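Local coordinates for SusD-like protein BACOVA_02651 (Bacteroides ovatus, PDB 5E75) that binds polysaccharides at the cell surface and probably captures xyloglucan before its transport into the periplasm for degradation, at residues A23-Y28 against K175-S180; D34-S39 against N260-D265; F234-N239 against D341-V346; L246-V251 against L353-L358. All coordinates share one frame; numbering follows the deposited sequence.

Contact 4 lies deepest, its centre about 11 Å from that of the chain, and illustrates how a small piece of backbone-paired sheet can gather side-chain contacts about it in a largely helical protein. Contacts 1 and 2, both partly buried, tie the early helices 17-24 and 33-36 to later loops and turns. Each also meets contact 4: Y28 and Q249 share a backbone hydrogen bond, and N36 and N260 pack on W250 and hydrogen-bond T355 and L353. Contact 3 is a surface contact joining the loops that precede strands 244-248 and 355-359. Chemistry follows place: main-chain pairing and apolar packing within, side-chain hydrogen bonds and waters midway, lysines and a carboxylate outside.

Contact 1: A23-Y28 against K175-S180; sequences ATAPLY and KGRATS
Y28 and R177 meet where a helix end and a loop of the largely helical SusD fold are joined without any backbone-to-backbone bond: the first sits in the 3-10 turn that follows helix 17-24, the second in the loop leading into helix 180-195. Two hydrogen bonds cross between 23-28 and 175-180. The backbone N of A178 donates to Y28 OH over 2.9 Å, a nearly straight bond (164°) met at the edge of the phenol ring. R177 NH1 donates to T24 OG1 at 2.8 Å, tilted from the guanidinium plane; T24 turns this oxygen between its own backbone N and carbonyl carbon (chi1 62°), where E21 O also bonds it. Charge adds a common partner, since OE2 of E112 on helix 103-125 forms a salt bridge with R177 NH1 and a hydrogen bond with Y28 OH. With R177 NH2 bonded to E21 O as well, the guanidinium group has little freedom to turn. A phenylalanine at Y28 would probably leave the A178 amide without its acceptor and strip the E112 carboxylate of one mate. The remaining contacts are packing, without any stacking: ring and guanidinium planes stand 74° apart, with Y28 CE1 3.8 Å from R177 NH1. A25 CB approaches R177 NH2 to 3.6 Å, and across the ring Y28 CE2 lies 3.4 Å from G176 O. Beside the bonded amide, the methyl CB of A178 rests 3.5 Å from Y28 OH.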
loop_
_atom_site.group_PDB
_atom_site.type_symbol
_atom_site.label_atom_id
_atom_site.label_comp_id
_atom_site.label_asym_id
_atom_site.label_seq_id
_atom_site.Cartn_x
_atom_site.Cartn_y
_atom_site.Cartn_z
ATOM N N ALA A 23 3.422 -13.146 22.009
ATOM C CA ALA A 23 4.647 -13.242 21.222
ATOM C C ALA A 23 4.448 -13.029 19.712
ATOM O O ALA A 23 5.393 -12.668 18.995
ATOM C CB ALA A 23 5.325 -14.588 21.472
ATOM N N THR A 24 3.241 -13.259 19.209
ATOM C CA THR A 24 2.975 -13.074 17.789
ATOM C C THR A 24 2.441 -11.662 17.478
ATOM O O THR A 24 2.480 -11.215 16.338
ATOM C CB THR A 24 1.991 -14.133 17.255
ATOM O OG1 THR A 24 0.739 -14.016 17.929
ATOM C CG2 THR A 24 2.549 -15.533 17.479
ATOM N N ALA A 25 1.954 -10.960 18.498
ATOM C CA ALA A 25 1.424 -9.607 18.308
ATOM C C ALA A 25 2.416 -8.666 17.616
ATOM O O ALA A 25 2.007 -7.891 16.765
ATOM C CB ALA A 25 0.954 -9.037 19.637
ATOM N N PRO A 26 3.719 -8.758 17.923
ATOM C CA PRO A 26 4.638 -7.833 17.246
ATOM C C PRO A 26 4.782 -8.049 15.728
ATOM O O PRO A 26 5.325 -7.172 15.042
ATOM C CB PRO A 26 5.977 -8.078 17.951
ATOM C CG PRO A 26 5.617 -8.685 19.285
ATOM C CD PRO A 26 4.396 -9.501 19.007
ATOM N N LEU A 27 4.307 -9.175 15.199
ATOM C CA LEU A 27 4.251 -9.355 13.741
ATOM C C LEU A 27 3.392 -8.310 13.040
ATOM O O LEU A 27 3.511 -8.112 11.834
ATOM C CB LEU A 27 3.702 -10.739 13.390
ATOM C CG LEU A 27 4.578 -11.950 13.689
ATOM C CD1 LEU A 27 3.773 -13.226 13.520
ATOM C CD2 LEU A 27 5.807 -11.975 12.787
ATOM N N TYR A 28 2.522 -7.658 13.802
ATOM C CA TYR A 28 1.608 -6.673 13.248
ATOM C C TYR A 28 2.081 -5.238 13.440
ATOM O O TYR A 28 1.417 -4.321 12.973
ATOM C CB TYR A 28 0.233 -6.812 13.899
ATOM C CG TYR A 28 -0.503 -8.101 13.582
ATOM C CD1 TYR A 28 -0.247 -9.287 14.280
ATOM C CD2 TYR A 28 -1.490 -8.121 12.616
ATOM C CE1 TYR A 28 -0.947 -10.455 13.987
ATOM C CE2 TYR A 28 -2.185 -9.283 12.319
ATOM C CZ TYR A 28 -1.918 -10.434 13.002
ATOM O OH TYR A 28 -2.628 -11.565 12.663
ATOM N N LYS A 175 -10.330 -8.931 16.949
ATOM C CA LYS A 175 -10.208 -7.692 16.193
ATOM C C LYS A 175 -8.739 -7.287 16.045
ATOM O O LYS A 175 -8.016 -7.198 17.023
ATOM C CB LYS A 175 -11.012 -6.595 16.888
ATOM C CG LYS A 175 -11.299 -5.410 16.014
ATOM C CD LYS A 175 -12.483 -4.582 16.525
ATOM C CE LYS A 175 -12.060 -3.553 17.554
ATOM N NZ LYS A 175 -12.441 -2.174 17.120
ATOM N N GLY A 176 -8.308 -7.061 14.800
ATOM C CA GLY A 176 -6.929 -6.726 14.506
ATOM C C GLY A 176 -6.072 -7.885 14.044
ATOM O O GLY A 176 -4.971 -7.675 13.550
ATOM N N ARG A 177 -6.562 -9.110 14.210
ATOM C CA ARG A 177 -5.825 -10.290 13.788
ATOM C C ARG A 177 -6.311 -10.827 12.453
ATOM O O ARG A 177 -7.471 -10.639 12.069
ATOM C CB ARG A 177 -5.933 -11.370 14.861
ATOM C CG ARG A 177 -5.234 -10.985 16.162
ATOM C CD ARG A 177 -4.287 -12.023 16.591
ATOM N NE ARG A 177 -3.521 -11.592 17.752
ATOM C CZ ARG A 177 -2.238 -11.871 17.949
ATOM N NH1 ARG A 177 -1.536 -12.549 17.053
ATOM N NH2 ARG A 177 -1.650 -11.445 19.047
ATOM N N ALA A 178 -5.422 -11.518 11.752
ATOM C CA ALA A 178 -5.727 -12.028 10.426
ATOM C C ALA A 178 -6.707 -13.191 10.450
ATOM O O ALA A 178 -6.697 -14.023 11.353
ATOM C CB ALA A 178 -4.451 -12.469 9.762
ATOM N N THR A 179 -7.550 -13.239 9.430
ATOM C CA THR A 179 -8.410 -14.379 9.167
ATOM C C THR A 179 -7.996 -15.079 7.878
ATOM O O THR A 179 -7.188 -14.569 7.095
ATOM C CB THR A 179 -9.857 -13.944 8.980
ATOM O OG1 THR A 179 -9.952 -13.123 7.805
ATOM C CG2 THR A 179 -10.363 -13.162 10.198
ATOM N N SER A 180 -8.582 -16.236 7.620
ATOM C CA SER A 180 -8.338 -16.910 6.355
ATOM C C SER A 180 -8.836 -16.099 5.154
ATOM O O SER A 180 -8.306 -16.262 4.065
ATOM C CB SER A 180 -8.950 -18.302 6.342
ATOM O OG SER A 180 -10.308 -18.261 6.711
#

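Contact 2: D34-S39 against N260-D265; sequences DYNQRS and NTLLSD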
loop_
_atom_site.group_PDB
_atom_site.type_symbol
_atom_site.label_atom_id
_atom_site.label_comp_id
_atom_site.label_asym_id
_atom_site.label_seq_id
_atom_site.Cartn_x
_atom_site.Cartn_y
_atom_site.Cartn_z
ATOM N N ASP A 34 10.461 -0.533 10.605
ATOM C CA ASP A 34 11.532 0.098 9.829
ATOM C C ASP A 34 11.024 0.519 8.458
ATOM O O ASP A 34 11.565 1.434 7.858
ATOM C CB ASP A 34 12.766 -0.803 9.639
ATOM C CG ASP A 34 13.625 -0.908 10.873
ATOM O OD1 ASP A 34 13.315 -0.242 11.881
ATOM O OD2 ASP A 34 14.628 -1.661 10.812
ATOM N N TYR A 35 10.011 -0.177 7.946
ATOM C CA TYR A 35 9.395 0.187 6.667
ATOM C C TYR A 35 8.396 1.324 6.846
ATOM O O TYR A 35 8.482 2.334 6.146
ATOM C CB TYR A 35 8.712 -1.046 6.072
ATOM C CG TYR A 35 7.834 -0.824 4.852
ATOM C CD1 TYR A 35 8.344 -0.260 3.689
ATOM C CD2 TYR A 35 6.501 -1.225 4.853
ATOM C CE1 TYR A 35 7.544 -0.095 2.567
ATOM C CE2 TYR A 35 5.698 -1.047 3.733
ATOM C CZ TYR A 35 6.232 -0.489 2.599
ATOM O OH TYR A 35 5.457 -0.308 1.460
ATOM N N ASN A 36 7.478 1.171 7.791
ATOM C CA ASN A 36 6.456 2.183 8.019
ATOM C C ASN A 36 7.016 3.522 8.453
ATOM O O ASN A 36 6.405 4.552 8.190
ATOM C CB ASN A 36 5.421 1.700 9.048
ATOM C CG ASN A 36 4.180 2.548 9.054
ATOM O OD1 ASN A 36 3.321 2.395 8.167
ATOM N ND2 ASN A 36 4.071 3.466 10.014
ATOM N N GLN A 37 8.183 3.540 9.085
ATOM C CA GLN A 37 8.631 4.784 9.691
ATOM C C GLN A 37 9.054 5.825 8.666
ATOM O O GLN A 37 9.166 7.004 8.997
ATOM C CB GLN A 37 9.757 4.544 10.697
ATOM C CG GLN A 37 11.094 4.179 10.109
ATOM C CD GLN A 37 12.225 4.364 11.102
ATOM O OE1 GLN A 37 12.733 3.402 11.673
ATOM N NE2 GLN A 37 12.614 5.610 11.317
ATOM N N ARG A 38 9.305 5.410 7.434
ATOM C CA ARG A 38 9.756 6.358 6.425
ATOM C C ARG A 38 9.475 5.908 4.998
ATOM O O ARG A 38 8.696 6.558 4.296
ATOM C CB ARG A 38 11.256 6.623 6.605
ATOM C CG ARG A 38 11.804 7.800 5.801
ATOM C CD ARG A 38 12.980 8.452 6.532
ATOM N NE ARG A 38 12.554 9.141 7.752
ATOM C CZ ARG A 38 12.142 10.407 7.806
ATOM N NH1 ARG A 38 12.089 11.154 6.708
ATOM N NH2 ARG A 38 11.778 10.932 8.972
ATOM N N SER A 39 10.109 4.815 4.585
ATOM C CA SER A 39 10.174 4.444 3.178
ATOM C C SER A 39 8.834 4.041 2.549
ATOM O O SER A 39 8.694 4.101 1.339
ATOM C CB SER A 39 11.198 3.334 2.968
ATOM O OG SER A 39 10.830 2.151 3.658
ATOM N N ASN A 260 2.991 4.450 14.928
ATOM C CA ASN A 260 2.912 4.918 13.557
ATOM C C ASN A 260 3.548 6.301 13.522
ATOM O O ASN A 260 2.917 7.280 13.933
ATOM C CB ASN A 260 1.459 5.011 13.129
ATOM C CG ASN A 260 1.320 5.417 11.686
ATOM O OD1 ASN A 260 2.309 5.800 11.049
ATOM N ND2 ASN A 260 0.106 5.334 11.163
ATOM N N THR A 261 4.785 6.392 13.041
ATOM C CA THR A 261 5.536 7.636 13.152
ATOM C C THR A 261 5.377 8.608 11.981
ATOM O O THR A 261 6.100 9.602 11.912
ATOM C CB THR A 261 7.040 7.366 13.384
ATOM O OG1 THR A 261 7.572 6.575 12.323
ATOM C CG2 THR A 261 7.239 6.637 14.658
ATOM N N LEU A 262 4.404 8.371 11.110
ATOM C CA LEU A 262 4.258 9.139 9.871
ATOM C C LEU A 262 3.531 10.471 10.013
ATOM O O LEU A 262 3.553 11.252 9.065
ATOM C CB LEU A 262 3.520 8.304 8.838
ATOM C CG LEU A 262 4.290 7.105 8.268
ATOM C CD1 LEU A 262 3.369 6.286 7.368
ATOM C CD2 LEU A 262 5.564 7.547 7.540
ATOM N N LEU A 263 2.888 10.728 11.151
ATOM C CA LEU A 263 1.967 11.869 11.304
ATOM C C LEU A 263 2.564 13.181 10.804
ATOM O O LEU A 263 1.950 13.908 10.009
ATOM C CB LEU A 263 1.525 11.994 12.777
ATOM C CG LEU A 263 0.375 12.914 13.245
ATOM C CD1 LEU A 263 0.777 14.374 13.346
ATOM C CD2 LEU A 263 -0.827 12.765 12.346
ATOM N N SER A 264 3.766 13.487 11.268
ATOM C CA SER A 264 4.360 14.788 11.016
ATOM C C SER A 264 4.878 14.934 9.584
ATOM O O SER A 264 4.981 16.055 9.061
ATOM C CB SER A 264 5.478 15.039 12.027
ATOM O OG SER A 264 4.962 15.069 13.349
ATOM N N ASP A 265 5.191 13.817 8.937
ATOM C CA ASP A 265 5.664 13.838 7.558
ATOM C C ASP A 265 4.519 13.915 6.543
ATOM O O ASP A 265 4.756 14.244 5.388
ATOM C CB ASP A 265 6.542 12.621 7.277
ATOM C CG ASP A 265 7.922 12.742 7.924
ATOM O OD1 ASP A 265 8.732 13.570 7.461
ATOM O OD2 ASP A 265 8.197 12.015 8.885
HETATM O O HOH W 1 6.059 3.753 12.220
HETATM O O HOH W 2 9.237 9.554 7.501
#
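N36 and N260 meet through their side-chain amides, whose planes are turned 67° against each other. N36 ND2 donates to N260 OD1 at 3.1 Å, staying in its own amide plane but approaching from above the carbonyl plane of N260, so the bond is not aimed at a lone pair. N36 swings its amide to this place with CG opposite the backbone N (chi1 -166°). The other ends of both amides are taken up on segment 353-358, N36 OD1 by T355 OG1 in the strand and N260 ND2 by L353 O just before it. Water extends the polar link: one molecule accepts from N36 ND2 and from the backbone N of T261, and a second donates to Q37 O at 3.0 Å and, weakly, to D265 OD2. L262 supplies van der Waals packing, its CD2 lying 3.2 Å from the carbonyl N36 O. The hydroxyl oxygen T261 OG1 rests 3.4 Å from Q37 CB. R38 NH2 and D265 OD2 form a long salt bridge of 3.7 Å with perpendicular planes and no N-H aimed at the oxygen; the second water sits over the guanidinium face. Firmer partners hold the two groups, Y57 OH for R38 NH1 and W279 NE1 for D265 OD1. On the N260 side, OD1 also takes a weak bond from L262 N, the Asx turn that leads the chain toward helix 263-266.

Contact 3: F234-N239 against D341-V346; sequences FKYKNN and DNDGKV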
loop_
_atom_site.group_PDB
_atom_site.type_symbol
_atom_site.label_atom_id
_atom_site.label_comp_id
_atom_site.label_asym_id
_atom_site.label_seq_id
_atom_site.Cartn_x
_atom_site.Cartn_y
_atom_site.Cartn_z
ATOM N N PHE A 234 -10.735 5.842 7.257
ATOM C CA PHE A 234 -9.486 6.531 7.568
ATOM C C PHE A 234 -9.609 7.375 8.821
ATOM O O PHE A 234 -8.915 8.376 8.991
ATOM C CB PHE A 234 -9.039 7.315 6.329
ATOM C CG PHE A 234 -9.123 6.497 5.081
ATOM C CD1 PHE A 234 -8.206 5.485 4.836
ATOM C CD2 PHE A 234 -10.158 6.689 4.187
ATOM C CE1 PHE A 234 -8.317 4.688 3.703
ATOM C CE2 PHE A 234 -10.262 5.885 3.047
ATOM C CZ PHE A 234 -9.339 4.913 2.807
ATOM N N LYS A 235 -10.464 6.898 9.732
ATOM C CA LYS A 235 -10.636 7.467 11.060
ATOM C C LYS A 235 -10.244 6.413 12.085
ATOM O O LYS A 235 -10.565 5.228 11.932
ATOM C CB LYS A 235 -12.089 7.874 11.275
ATOM C CG LYS A 235 -12.575 8.917 10.310
ATOM C CD LYS A 235 -14.064 9.199 10.471
ATOM C CE LYS A 235 -14.606 10.045 9.327
ATOM N NZ LYS A 235 -16.071 10.228 9.425
ATOM N N TYR A 236 -9.547 6.844 13.125
ATOM C CA TYR A 236 -9.026 5.929 14.140
ATOM C C TYR A 236 -10.111 5.105 14.851
ATOM O O TYR A 236 -9.892 3.931 15.171
ATOM C CB TYR A 236 -8.162 6.709 15.143
ATOM C CG TYR A 236 -8.330 6.312 16.585
ATOM C CD1 TYR A 236 -7.631 5.251 17.115
ATOM C CD2 TYR A 236 -9.182 7.025 17.414
ATOM C CE1 TYR A 236 -7.791 4.894 18.457
ATOM C CE2 TYR A 236 -9.356 6.685 18.719
ATOM C CZ TYR A 236 -8.660 5.629 19.241
ATOM O OH TYR A 236 -8.856 5.313 20.567
ATOM N N LYS A 237 -11.281 5.694 15.077
ATOM C CA LYS A 237 -12.361 4.967 15.743
ATOM C C LYS A 237 -12.803 3.768 14.936
ATOM O O LYS A 237 -13.438 2.868 15.481
ATOM C CB LYS A 237 -13.571 5.865 15.989
ATOM C CG LYS A 237 -13.405 6.890 17.103
ATOM C CD LYS A 237 -13.255 6.250 18.459
ATOM C CE LYS A 237 -13.523 7.265 19.563
ATOM N NZ LYS A 237 -13.252 6.665 20.901
ATOM N N ASN A 238 -12.482 3.741 13.643
ATOM C CA ASN A 238 -12.857 2.626 12.778
ATOM C C ASN A 238 -11.678 1.751 12.389
ATOM O O ASN A 238 -11.790 0.965 11.450
ATOM C CB ASN A 238 -13.575 3.133 11.529
ATOM C CG ASN A 238 -14.826 3.900 11.868
ATOM O OD1 ASN A 238 -15.617 3.464 12.712
ATOM N ND2 ASN A 238 -14.996 5.067 11.266
ATOM N N ASN A 239 -10.566 1.841 13.120
ATOM C CA ASN A 239 -9.503 0.859 12.953
ATOM C C ASN A 239 -10.153 -0.524 13.077
ATOM O O ASN A 239 -11.025 -0.736 13.928
ATOM C CB ASN A 239 -8.433 0.991 14.043
ATOM C CG ASN A 239 -7.401 2.080 13.763
ATOM O OD1 ASN A 239 -7.255 2.580 12.644
ATOM N ND2 ASN A 239 -6.661 2.429 14.797
ATOM N N ASP A 341 -12.076 13.161 17.825
ATOM C CA ASP A 341 -12.450 11.764 18.011
ATOM C C ASP A 341 -11.220 10.852 17.953
ATOM O O ASP A 341 -11.309 9.713 17.492
ATOM C CB ASP A 341 -13.539 11.332 17.008
ATOM C CG ASP A 341 -14.862 12.061 17.220
ATOM O OD1 ASP A 341 -15.134 12.534 18.355
ATOM O OD2 ASP A 341 -15.648 12.141 16.256
ATOM N N ASN A 342 -10.077 11.349 18.424
ATOM C CA ASN A 342 -8.841 10.560 18.463
ATOM C C ASN A 342 -8.393 10.161 19.873
ATOM O O ASN A 342 -7.309 9.614 20.048
ATOM C CB ASN A 342 -7.714 11.313 17.753
ATOM C CG ASN A 342 -7.912 11.352 16.252
ATOM O OD1 ASN A 342 -8.219 10.320 15.642
ATOM N ND2 ASN A 342 -7.773 12.526 15.652
ATOM N N ASP A 343 -9.233 10.455 20.864
ATOM C CA ASP A 343 -8.991 10.040 22.264
ATOM C C ASP A 343 -7.635 10.516 22.779
ATOM O O ASP A 343 -6.998 9.842 23.588
ATOM C CB ASP A 343 -9.114 8.511 22.417
ATOM C CG ASP A 343 -10.535 8.006 22.207
ATOM O OD1 ASP A 343 -11.499 8.759 22.473
ATOM O OD2 ASP A 343 -10.688 6.837 21.788
ATOM N N GLY A 344 -7.207 11.681 22.304
ATOM C CA GLY A 344 -5.949 12.271 22.710
ATOM C C GLY A 344 -4.722 11.671 22.053
ATOM O O GLY A 344 -3.605 12.090 22.351
ATOM N N LYS A 345 -4.916 10.713 21.147
ATOM C CA LYS A 345 -3.808 9.910 20.639
ATOM C C LYS A 345 -3.180 10.456 19.349
ATOM O O LYS A 345 -2.972 9.722 18.382
ATOM C CB LYS A 345 -4.283 8.479 20.389
ATOM C CG LYS A 345 -4.846 7.753 21.611
ATOM C CD LYS A 345 -5.437 6.412 21.211
ATOM C CE LYS A 345 -5.788 5.573 22.430
ATOM N NZ LYS A 345 -6.528 4.343 22.048
ATOM N N VAL A 346 -2.898 11.749 19.332
ATOM C CA VAL A 346 -2.165 12.383 18.240
ATOM C C VAL A 346 -1.037 13.176 18.889
ATOM O O VAL A 346 -1.294 14.072 19.692
ATOM C CB VAL A 346 -3.047 13.326 17.404
ATOM C CG1 VAL A 346 -2.198 14.057 16.354
ATOM C CG2 VAL A 346 -4.194 12.568 16.739
HETATM O O HOH W 3 -9.572 9.679 13.469
HETATM O O HOH W 4 -11.780 8.614 14.965
#
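Y236 stands off the staggered positions at its first torsion (chi1 139°) and K237 bends at its second (chi2 -65°), and these torsions bring a phenol and an ammonium group together at D343. The carboxylate is presented by a type I' beta turn, N342 to K345, in the loop before strand 355-359, while the tyrosine and lysine form a short 3-10 segment in the loop before strand 244-248. Y236 OH donates to D343 OD2 over 2.7 Å, using the anti lone pair, and ring and carboxylate planes are nearly perpendicular. K237 NZ forms a salt bridge with the same oxygen at 2.7 Å, meeting it on the syn side, 16° out of the carboxylate plane, and adds a weaker bond to OD1. Two donors thus grip one oxygen, which probably stabilises the ionised carboxylate. The same hydroxyl also accepts: extended K345 donates from NZ to Y236 OH at 2.9 Å. A leucine at Y236 would probably leave K345 NZ without this acceptor and D343 OD2 with one donor fewer. The ring edge also faces D341 O, 3.4 Å from Y236 CD2. Two waters bridge the segments, one from Y236 N to the side-chain oxygen N342 OD1, whose neighbour ND2 is bonded to G337 O and P335 O. The other accepts from K237 N at 3.0 Å and donates to D341 O at 2.8 Å.

Contact 4: L246-V251 against L353-L358; sequences LAMQWV and LNTYIL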
loop_
_atom_site.group_PDB
_atom_site.type_symbol
_atom_site.label_atom_id
_atom_site.label_comp_id
_atom_site.label_asym_id
_atom_site.label_seq_id
_atom_site.Cartn_x
_atom_site.Cartn_y
_atom_site.Cartn_z
ATOM N N LEU A 246 -6.472 -6.893 6.633
ATOM C CA LEU A 246 -5.155 -6.990 7.242
ATOM C C LEU A 246 -4.578 -5.586 7.352
ATOM O O LEU A 246 -4.616 -4.808 6.390
ATOM C CB LEU A 246 -4.238 -7.879 6.398
ATOM C CG LEU A 246 -2.927 -8.317 7.043
ATOM C CD1 LEU A 246 -3.190 -9.155 8.298
ATOM C CD2 LEU A 246 -2.058 -9.084 6.067
ATOM N N ALA A 247 -4.028 -5.256 8.512
ATOM C CA ALA A 247 -3.445 -3.940 8.740
ATOM C C ALA A 247 -2.381 -4.035 9.809
ATOM O O ALA A 247 -2.466 -4.873 10.724
ATOM C CB ALA A 247 -4.505 -2.944 9.154
ATOM N N MET A 248 -1.397 -3.145 9.707
ATOM C CA MET A 248 -0.437 -2.942 10.778
ATOM C C MET A 248 -1.146 -2.266 11.945
ATOM O O MET A 248 -1.865 -1.282 11.789
ATOM C CB MET A 248 0.736 -2.079 10.304
ATOM C CG MET A 248 1.391 -2.606 9.045
ATOM S SD MET A 248 2.627 -1.487 8.359
ATOM C CE MET A 248 2.696 -2.060 6.648
ATOM N N GLN A 249 -0.922 -2.833 13.122
ATOM C CA GLN A 249 -1.689 -2.539 14.324
ATOM C C GLN A 249 -0.868 -1.671 15.278
ATOM O O GLN A 249 -0.202 -2.167 16.188
ATOM C CB GLN A 249 -2.075 -3.843 15.017
ATOM C CG GLN A 249 -2.908 -4.760 14.148
ATOM C CD GLN A 249 -4.291 -4.202 13.882
ATOM O OE1 GLN A 249 -4.938 -3.641 14.766
ATOM N NE2 GLN A 249 -4.756 -4.367 12.656
ATOM N N TRP A 250 -0.924 -0.366 15.075
ATOM C CA TRP A 250 -0.074 0.534 15.841
ATOM C C TRP A 250 -0.612 0.782 17.254
ATOM O O TRP A 250 -1.813 0.683 17.507
ATOM C CB TRP A 250 0.156 1.833 15.061
ATOM C CG TRP A 250 0.759 1.563 13.719
ATOM C CD1 TRP A 250 0.201 1.821 12.503
ATOM C CD2 TRP A 250 2.030 0.958 13.450
ATOM N NE1 TRP A 250 1.035 1.425 11.499
ATOM C CE2 TRP A 250 2.166 0.881 12.043
ATOM C CE3 TRP A 250 3.063 0.468 14.256
ATOM C CZ2 TRP A 250 3.287 0.335 11.434
ATOM C CZ3 TRP A 250 4.176 -0.070 13.649
ATOM C CH2 TRP A 250 4.283 -0.132 12.252
ATOM N N VAL A 251 0.316 1.074 18.167
ATOM C CA VAL A 251 0.021 1.240 19.591
ATOM C C VAL A 251 0.516 2.621 20.018
ATOM O O VAL A 251 1.625 2.756 20.533
ATOM C CB VAL A 251 0.733 0.168 20.462
ATOM C CG1 VAL A 251 0.298 0.298 21.921
ATOM C CG2 VAL A 251 0.456 -1.250 19.945
ATOM N N LEU A 353 -3.760 5.995 13.530
ATOM C CA LEU A 353 -4.304 5.182 12.459
ATOM C C LEU A 353 -3.500 3.926 12.219
ATOM O O LEU A 353 -2.262 3.936 12.253
ATOM C CB LEU A 353 -4.342 5.992 11.165
ATOM C CG LEU A 353 -5.158 7.276 11.240
ATOM C CD1 LEU A 353 -4.977 8.042 9.960
ATOM C CD2 LEU A 353 -6.630 6.989 11.474
ATOM N N ASN A 354 -4.205 2.827 11.972
ATOM C CA ASN A 354 -3.545 1.646 11.455
ATOM C C ASN A 354 -3.044 1.900 10.032
ATOM O O ASN A 354 -3.497 2.859 9.367
ATOM C CB ASN A 354 -4.509 0.455 11.443
ATOM C CG ASN A 354 -4.713 -0.160 12.811
ATOM O OD1 ASN A 354 -3.980 0.126 13.760
ATOM N ND2 ASN A 354 -5.711 -1.012 12.914
ATOM N N THR A 355 -2.127 1.054 9.562
ATOM C CA THR A 355 -1.679 1.118 8.166
ATOM C C THR A 355 -2.255 -0.081 7.424
ATOM O O THR A 355 -1.917 -1.220 7.700
ATOM C CB THR A 355 -0.142 1.074 8.053
ATOM O OG1 THR A 355 0.425 2.162 8.792
ATOM C CG2 THR A 355 0.320 1.178 6.608
ATOM N N TYR A 356 -3.166 0.161 6.494
ATOM C CA TYR A 356 -3.773 -0.924 5.736
ATOM C C TYR A 356 -2.746 -1.716 4.934
ATOM O O TYR A 356 -1.840 -1.142 4.318
ATOM C CB TYR A 356 -4.825 -0.386 4.769
ATOM C CG TYR A 356 -6.102 0.051 5.424
ATOM C CD1 TYR A 356 -6.960 -0.880 6.000
ATOM C CD2 TYR A 356 -6.470 1.386 5.456
ATOM C CE1 TYR A 356 -8.130 -0.504 6.600
ATOM C CE2 TYR A 356 -7.669 1.781 6.059
ATOM C CZ TYR A 356 -8.484 0.812 6.641
ATOM O OH TYR A 356 -9.665 1.155 7.249
ATOM N N ILE A 357 -2.907 -3.038 4.942
ATOM C CA ILE A 357 -2.203 -3.931 4.036
ATOM C C ILE A 357 -3.183 -4.461 2.988
ATOM O O ILE A 357 -2.862 -4.497 1.797
ATOM C CB ILE A 357 -1.500 -5.080 4.795
ATOM C CG1 ILE A 357 -0.376 -4.515 5.663
ATOM C CG2 ILE A 357 -0.958 -6.141 3.826
ATOM C CD1 ILE A 357 0.260 -5.531 6.627
ATOM N N LEU A 358 -4.382 -4.847 3.426
ATOM C CA LEU A 358 -5.432 -5.298 2.517
ATOM C C LEU A 358 -6.830 -4.850 2.959
ATOM O O LEU A 358 -7.253 -5.160 4.079
ATOM C CB LEU A 358 -5.428 -6.823 2.392
ATOM C CG LEU A 358 -6.434 -7.413 1.389
ATOM C CD1 LEU A 358 -6.039 -7.043 -0.038
ATOM C CD2 LEU A 358 -6.535 -8.918 1.562
HETATM O O HOH W 5 -4.175 -0.094 16.379
#
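L353 O faces the edge of the W250 indole near CD1, just ahead of the point where strands 244-248 and 355-359 pair as a two-stranded antiparallel sheet interrupted by a classic beta bulge. N354 comes next and works through its amide: ND2 gives a weak hydrogen bond to Q249 OE1 (3.3 Å), an oxygen that also bonds N240 ND2, and OD1 receives a weak one from W250 N (3.4 Å). The two amide planes lie 70° apart, and Q249, folded back at its second torsion (chi2 -68°), turns NE2 to the A247 carbonyl of its own segment. A water joins N354 OD1 to W250 O. T355 pairs with M248 through both backbone bonds of a hydrogen-bonded pair, and its OG1 accepts from W250 NE1 at 2.9 Å, nearly straight (165°) and in the indole plane. The indole is thereby fixed in rotation, with M248 CB over one face, toward its rim. On the same side of the sheet M248 SD packs 3.8 Å from T355 CB. Y356 opposes A247 in the non-hydrogen-bonded pair and sends its ring to the other face, where its hydroxyl reaches L233 O. I357 is the extra residue of the bulge; its CD1 touches M248 CG at 4.0 Å and its CG2 lies 3.9 Å from L246 CD2, beside Y123 of helix 103-125. With L358 the strands come back into hydrogen-bonded pairing, and L246 O takes two protons from one face of its plane, I357 N at 2.9 Å and L358 N at 3.0 Å.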